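Local coordinates for protein CobC (Shigella flexneri 2a, PDB 6NRU) that is an alpha-ribazole phosphatase that probably also dephosphorylates adenosylcobalamin 5'-phosphate, via a phosphohistidine intermediate, in vitamin B12 assembly, at residues E84-W90 against P118-F124. Sequence-based numbering, arbitrary orientation.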
ATOM      1  N   GLU A  84      -3.348  -3.283  -4.958  1.00 55.52           N
ATOM      2  CA  GLU A  84      -4.384  -2.266  -4.901  1.00 57.53           C
ATOM      3  C   GLU A  84      -5.745  -2.899  -5.171  1.00 58.66           C
ATOM      4  O   GLU A  84      -5.850  -3.955  -5.801  1.00 58.31           O
ATOM      5  CB  GLU A  84      -4.088  -1.162  -5.922  1.00 58.30           C
ATOM      6  CG  GLU A  84      -5.044   0.025  -5.913  1.00 60.63           C
ATOM      7  CD  GLU A  84      -5.153   0.684  -4.551  1.00 65.03           C
ATOM      8  OE1 GLU A  84      -6.025   0.276  -3.755  1.00 66.69           O
ATOM      9  OE2 GLU A  84      -4.367   1.613  -4.279  1.00 67.34           O
HETATM   10  N   MSE A  85      -6.791  -2.259  -4.659  1.00 60.00           N
HETATM   11  CA  MSE A  85      -8.154  -2.666  -4.955  1.00 60.95           C
HETATM   12  C   MSE A  85      -8.381  -2.648  -6.460  1.00 58.09           C
HETATM   13  O   MSE A  85      -7.880  -1.763  -7.153  1.00 57.90           O
HETATM   14  CB  MSE A  85      -9.147  -1.741  -4.258  1.00 66.41           C
HETATM   15  CG  MSE A  85     -10.493  -2.369  -3.975  1.00 71.79           C
HETATM   16 SE   MSE A  85     -11.645  -1.165  -2.961  0.93 79.13          SE
HETATM   17  CE  MSE A  85     -12.608  -0.354  -4.446  1.00 79.21           C
ATOM     18  N   PHE A  86      -9.122  -3.628  -6.969  1.00 56.22           N
ATOM     19  CA  PHE A  86      -9.425  -3.709  -8.395  1.00 54.85           C
ATOM     20  C   PHE A  86     -10.710  -2.933  -8.673  1.00 54.58           C
ATOM     21  O   PHE A  86     -11.799  -3.354  -8.269  1.00 54.62           O
ATOM     22  CB  PHE A  86      -9.549  -5.163  -8.840  1.00 54.30           C
ATOM     23  CG  PHE A  86      -9.957  -5.317 -10.272  1.00 53.90           C
ATOM     24  CD1 PHE A  86      -9.185  -4.775 -11.287  1.00 53.39           C
ATOM     25  CD2 PHE A  86     -11.114  -5.997 -10.608  1.00 53.25           C
ATOM     26  CE1 PHE A  86      -9.558  -4.911 -12.607  1.00 52.09           C
ATOM     27  CE2 PHE A  86     -11.492  -6.136 -11.929  1.00 52.36           C
ATOM     28  CZ  PHE A  86     -10.713  -5.592 -12.928  1.00 51.69           C
ATOM     29  N   PHE A  87     -10.586  -1.805  -9.368  1.00 54.41           N
ATOM     30  CA  PHE A  87     -11.717  -0.922  -9.622  1.00 56.32           C
ATOM     31  C   PHE A  87     -12.491  -1.279 -10.887  1.00 54.65           C
ATOM     32  O   PHE A  87     -13.451  -0.580 -11.225  1.00 56.30           O
ATOM     33  CB  PHE A  87     -11.237   0.531  -9.700  1.00 60.62           C
ATOM     34  CG  PHE A  87     -11.195   1.232  -8.369  1.00 64.65           C
ATOM     35  CD1 PHE A  87     -12.352   1.755  -7.809  1.00 67.15           C
ATOM     36  CD2 PHE A  87     -10.000   1.371  -7.679  1.00 65.97           C
ATOM     37  CE1 PHE A  87     -12.318   2.403  -6.585  1.00 69.25           C
ATOM     38  CE2 PHE A  87      -9.959   2.016  -6.454  1.00 68.08           C
ATOM     39  CZ  PHE A  87     -11.118   2.533  -5.906  1.00 69.47           C
ATOM     40  N   GLY A  88     -12.100  -2.337 -11.590  1.00 52.41           N
ATOM     41  CA  GLY A  88     -12.900  -2.807 -12.711  1.00 52.96           C
ATOM     42  C   GLY A  88     -12.939  -1.810 -13.853  1.00 53.96           C
ATOM     43  O   GLY A  88     -11.902  -1.357 -14.352  1.00 54.38           O
ATOM     44  N   ASP A  89     -14.156  -1.462 -14.280  1.00 52.60           N
ATOM     45  CA  ASP A  89     -14.328  -0.552 -15.408  1.00 51.76           C
ATOM     46  C   ASP A  89     -13.916   0.875 -15.074  1.00 49.85           C
ATOM     47  O   ASP A  89     -13.729   1.681 -15.992  1.00 50.26           O
ATOM     48  CB  ASP A  89     -15.784  -0.565 -15.884  1.00 54.05           C
ATOM     49  CG  ASP A  89     -16.151  -1.841 -16.630  1.00 55.43           C
ATOM     50  OD1 ASP A  89     -15.285  -2.401 -17.336  1.00 55.48           O
ATOM     51  OD2 ASP A  89     -17.316  -2.280 -16.518  1.00 56.18           O
ATOM     52  N   TRP A  90     -13.766   1.205 -13.793  1.00 48.12           N
ATOM     53  CA  TRP A  90     -13.501   2.571 -13.359  1.00 48.10           C
ATOM     54  C   TRP A  90     -12.022   2.937 -13.358  1.00 47.13           C
ATOM     55  O   TRP A  90     -11.689   4.080 -13.033  1.00 48.55           O
ATOM     56  CB  TRP A  90     -14.069   2.799 -11.955  1.00 47.96           C
ATOM     57  CG  TRP A  90     -15.561   2.757 -11.890  1.00 49.15           C
ATOM     58  CD1 TRP A  90     -16.430   2.700 -12.942  1.00 49.80           C
ATOM     59  CD2 TRP A  90     -16.366   2.772 -10.707  1.00 49.54           C
ATOM     60  NE1 TRP A  90     -17.725   2.678 -12.486  1.00 50.26           N
ATOM     61  CE2 TRP A  90     -17.713   2.720 -11.116  1.00 50.46           C
ATOM     62  CE3 TRP A  90     -16.077   2.826  -9.341  1.00 50.05           C
ATOM     63  CZ2 TRP A  90     -18.768   2.716 -10.208  1.00 52.14           C
ATOM     64  CZ3 TRP A  90     -17.128   2.823  -8.440  1.00 51.22           C
ATOM     65  CH2 TRP A  90     -18.456   2.768  -8.878  1.00 51.90           C
ATOM     66  N   PRO A 118     -17.402  -1.395  -7.221  1.00 49.04           N
ATOM     67  CA  PRO A 118     -17.042  -0.701  -8.462  1.00 49.12           C
ATOM     68  C   PRO A 118     -17.408  -1.548  -9.670  1.00 51.80           C
ATOM     69  O   PRO A 118     -17.258  -2.772  -9.658  1.00 52.45           O
ATOM     70  CB  PRO A 118     -15.526  -0.511  -8.338  1.00 46.10           C
ATOM     71  CG  PRO A 118     -15.259  -0.555  -6.878  1.00 45.85           C
ATOM     72  CD  PRO A 118     -16.251  -1.529  -6.310  1.00 47.06           C
ATOM     73  N   THR A 119     -17.897  -0.882 -10.718  1.00 53.79           N
ATOM     74  CA  THR A 119     -18.460  -1.570 -11.876  1.00 55.05           C
ATOM     75  C   THR A 119     -17.505  -2.615 -12.443  1.00 57.35           C
ATOM     76  O   THR A 119     -16.447  -2.277 -12.984  1.00 58.35           O
ATOM     77  CB  THR A 119     -18.850  -0.561 -12.958  1.00 53.31           C
ATOM     78  OG1 THR A 119     -19.866   0.312 -12.448  1.00 54.60           O
ATOM     79  CG2 THR A 119     -19.380  -1.282 -14.188  1.00 52.14           C
ATOM     80  N   ASN A 120     -17.882  -3.890 -12.308  1.00 58.33           N
ATOM     81  CA  ASN A 120     -17.069  -5.025 -12.747  1.00 60.07           C
ATOM     82  C   ASN A 120     -15.709  -5.047 -12.053  1.00 61.86           C
ATOM     83  O   ASN A 120     -14.704  -5.453 -12.642  1.00 61.48           O
ATOM     84  CB  ASN A 120     -16.902  -5.044 -14.270  1.00 59.45           C
ATOM     85  CG  ASN A 120     -18.206  -5.324 -14.999  1.00 60.17           C
ATOM     86  OD1 ASN A 120     -19.092  -5.999 -14.472  1.00 60.78           O
ATOM     87  ND2 ASN A 120     -18.328  -4.808 -16.219  1.00 59.94           N
ATOM     88  N   GLY A 121     -15.673  -4.611 -10.796  1.00 66.65           N
ATOM     89  CA  GLY A 121     -14.464  -4.669 -10.001  1.00 67.81           C
ATOM     90  C   GLY A 121     -14.671  -5.434  -8.711  1.00 63.65           C
ATOM     91  O   GLY A 121     -15.563  -6.284  -8.626  1.00 65.84           O
ATOM     92  N   GLU A 122     -13.859  -5.144  -7.699  1.00 54.14           N
ATOM     93  CA  GLU A 122     -13.978  -5.765  -6.388  1.00 53.55           C
ATOM     94  C   GLU A 122     -14.363  -4.717  -5.350  1.00 53.99           C
ATOM     95  O   GLU A 122     -13.882  -3.578  -5.389  1.00 53.00           O
ATOM     96  CB  GLU A 122     -12.675  -6.473  -5.986  1.00 52.45           C
ATOM     97  CG  GLU A 122     -11.570  -5.567  -5.451  1.00 51.40           C
ATOM     98  CD  GLU A 122     -10.363  -6.345  -4.945  1.00 51.43           C
ATOM     99  OE1 GLU A 122     -10.559  -7.368  -4.255  1.00 51.88           O
ATOM    100  OE2 GLU A 122      -9.219  -5.931  -5.234  1.00 50.95           O
ATOM    101  N   GLY A 123     -15.254  -5.102  -4.434  1.00 55.39           N
ATOM    102  CA  GLY A 123     -15.706  -4.195  -3.404  1.00 56.62           C
ATOM    103  C   GLY A 123     -14.762  -4.142  -2.221  1.00 56.24           C
ATOM    104  O   GLY A 123     -13.812  -4.915  -2.107  1.00 54.47           O
ATOM    105  N   PHE A 124     -15.042  -3.198  -1.318  1.00 62.91           N
ATOM    106  CA  PHE A 124     -14.193  -3.036  -0.143  1.00 60.92           C
ATOM    107  C   PHE A 124     -14.246  -4.259   0.762  1.00 63.38           C
ATOM    108  O   PHE A 124     -13.295  -4.518   1.507  1.00 61.10           O
ATOM    109  CB  PHE A 124     -14.596  -1.788   0.640  1.00 61.77           C
ATOM    110  CG  PHE A 124     -13.754  -1.549   1.858  1.00 58.87           C
ATOM    111  CD1 PHE A 124     -12.421  -1.201   1.730  1.00 54.77           C
ATOM    112  CD2 PHE A 124     -14.288  -1.689   3.129  1.00 61.01           C
ATOM    113  CE1 PHE A 124     -11.637  -0.989   2.847  1.00 53.46           C
ATOM    114  CE2 PHE A 124     -13.509  -1.474   4.253  1.00 58.88           C
ATOM    115  CZ  PHE A 124     -12.182  -1.123   4.112  1.00 55.00           C
TER
HETATM  116  O   HOH W   1     -16.040  -5.264 -18.472  1.00 39.48           O
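Trp90 lays one face of its indole over the backbone of Pro118 and Thr119. Pro118 CA makes a CH-pi contact with the six-membered ring, 3.7 Å from its centroid. At the far side of the proline ring, Pro118 CG touches the methyl CE of selenomethionine Met85 at 3.6 Å, and Phe87 CD1 approaches the same CG obliquely. Met85 gets there because its chain, extended to SE, bends at chi3 (94°), which also puts CE over a face of the Phe87 ring.

Two backbone hydrogen bonds hold the segments together. Glu122 N donates to Phe86 O (2.8 Å, 174°) in the carbonyl plane. Asp89 N donates to Thr119 O at 2.8 Å, almost in line with the carbonyl bond. Between these bonds Gly88 and Gly121 bring their CA atoms to 3.6 Å, with no side chain between the two backbones. The bond from Phe86 N to Glu122 OE2 is doubtful, that oxygen being less surely placed; the carboxylate also forms a salt bridge with Arg130. At the outer end Asn120 ND2 makes a weak bond to Asp89 OD2 (2.7 Å), with amide and carboxylate planes 75° apart, and a water donates to Asp89 OD1 and weakly accepts from Asn120 ND2.

Pro118 to Gly121 form a type II turn, closed by Gly121 N to Pro118 O. Asp102 takes hydrogen bonds from Trp90 NE1 and Thr119 OG1, tying both segments together. Glu84, the probable proton donor/acceptor, starts the first segment near His11; its OE1 accepts from Met85 N. The paired loops run outward from this active site of the histidine phosphatase fold. Helix 103-111 packs on Met85, Trp90 and Thr119, and Gly123 occupies the N-cap position of helix 124-136, while segment 84-90 lies in the loop between strand 76-78 and helix 95-101.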